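Local coordinates for glycine betaine, L-proline ABC transporter, glycine/betaine/L-proline-binding protein (ProX) (PDB 3TMG) that binds glycine betaine between two lobes and probably delivers this or related amines to an ABC transporter in the membrane, at residues Y80-K83 with L84-K87. Residues are numbered along the deposited sequence; the frame is centred on the assembly and turned at random.
Sequences YYEK and LKTK
Lys85 reaches back over the C-terminal end of helix 78-84 to Glu82, an i to i+3 salt bridge on the surface of this periplasmic-binding-protein-type domain, where the chain leaves the helix for strand 88-105. From the backbone outward, Lys85 CB lies against Tyr81 O and meets the Tyr81 ring obliquely at CE1, 3.9 Å away, as the two side chains cross at about a right angle. CG, set between the backbone N and the carbonyl carbon (chi1 61°), starts the chain back over the last turn, passing near Tyr81 O and Glu82 O. From there the chain is extended: CD and CE run beside Glu82 OE1, and Lys85 NZ ends 2.7 Å from Glu82 OE1, on its syn lone pair. Glu82 comes to meet it by bending at chi2 (-79°), which lays the two side chains alongside each other, pointing the same way.

Beneath this exposed pair, the backbone turns through a hydrogen bond from Leu84 N to Tyr81 O, 3.1 Å long. Leu84 packs its CB and CG against Tyr80 O, and its side chain also touches Tyr57 of helix 53-61. Tyr81 OH is hydrogen-bonded to Asp90, and its ring meets Phe88 edge-to-face, so this tyrosine ties the helix end to the strand that follows. Tyr80 is buried, its hydroxyl bonded to Gly133 O and its side chain about 8 Å from the bound betaine. A water spans the turn, donating to Lys83 O at 3.0 Å and accepting from Thr86 N.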
# COMPACT_ATOMS: atom_id res chain seq x y z
N TYR A 80 10.67 5.78 8.05
CA TYR A 80 10.91 4.50 8.75
C TYR A 80 12.10 3.68 8.25
O TYR A 80 12.85 3.10 9.03
CB TYR A 80 9.65 3.62 8.68
CG TYR A 80 8.43 4.30 9.25
CD1 TYR A 80 8.29 4.52 10.64
CD2 TYR A 80 7.43 4.77 8.39
CE1 TYR A 80 7.16 5.16 11.14
CE2 TYR A 80 6.29 5.40 8.89
CZ TYR A 80 6.16 5.57 10.26
OH TYR A 80 5.02 6.20 10.74
N TYR A 81 12.26 3.64 6.93
CA TYR A 81 13.21 2.74 6.28
C TYR A 81 14.66 3.17 6.53
O TYR A 81 15.52 2.35 6.87
CB TYR A 81 12.88 2.75 4.78
CG TYR A 81 13.70 1.85 3.92
CD1 TYR A 81 15.03 2.18 3.60
CD2 TYR A 81 13.15 0.68 3.37
CE1 TYR A 81 15.82 1.35 2.83
CE2 TYR A 81 13.95 -0.15 2.57
CZ TYR A 81 15.26 0.19 2.30
OH TYR A 81 16.08 -0.60 1.50
N GLU A 82 14.94 4.45 6.36
CA GLU A 82 16.28 5.00 6.60
C GLU A 82 16.76 4.74 8.00
O GLU A 82 17.95 4.50 8.22
CB GLU A 82 16.28 6.50 6.35
CG GLU A 82 16.21 6.88 4.88
CD GLU A 82 17.56 6.74 4.22
OE1 GLU A 82 18.25 5.73 4.49
OE2 GLU A 82 17.92 7.66 3.44
N LYS A 83 15.84 4.79 8.96
CA LYS A 83 16.18 4.60 10.36
C LYS A 83 16.56 3.15 10.69
O LYS A 83 17.29 2.93 11.63
CB LYS A 83 15.03 5.06 11.25
CG LYS A 83 15.04 6.57 11.48
CD LYS A 83 13.74 7.07 12.06
CE LYS A 83 13.52 8.56 11.72
NZ LYS A 83 13.69 8.88 10.26
N LEU A 84 16.08 2.18 9.90
CA LEU A 84 16.12 0.78 10.32
C LEU A 84 16.74 -0.17 9.31
O LEU A 84 16.84 -1.38 9.55
CB LEU A 84 14.70 0.29 10.70
CG LEU A 84 14.04 0.93 11.93
CD1 LEU A 84 12.54 0.60 11.97
CD2 LEU A 84 14.72 0.47 13.21
N LYS A 85 17.21 0.38 8.19
CA LYS A 85 17.67 -0.45 7.06
C LYS A 85 18.80 -1.43 7.42
O LYS A 85 18.94 -2.45 6.76
CB LYS A 85 18.03 0.42 5.85
CG LYS A 85 19.16 1.41 6.06
CD LYS A 85 19.34 2.30 4.84
CE LYS A 85 20.68 3.05 4.89
NZ LYS A 85 20.59 4.36 4.17
N THR A 86 19.58 -1.15 8.46
CA THR A 86 20.62 -2.09 8.89
C THR A 86 20.05 -3.31 9.63
O THR A 86 20.76 -4.28 9.90
CB THR A 86 21.75 -1.41 9.70
OG1 THR A 86 21.25 -0.96 10.96
CG2 THR A 86 22.31 -0.25 8.91
N LYS A 87 18.76 -3.28 9.93
CA LYS A 87 18.14 -4.36 10.69
C LYS A 87 17.15 -5.21 9.88
O LYS A 87 16.44 -6.01 10.45
CB LYS A 87 17.42 -3.81 11.94
CG LYS A 87 18.27 -2.99 12.89
CD LYS A 87 19.09 -3.88 13.81
CE LYS A 87 19.60 -3.08 15.01
NZ LYS A 87 18.49 -2.38 15.72
O HOH W 1 19.33 0.93 10.68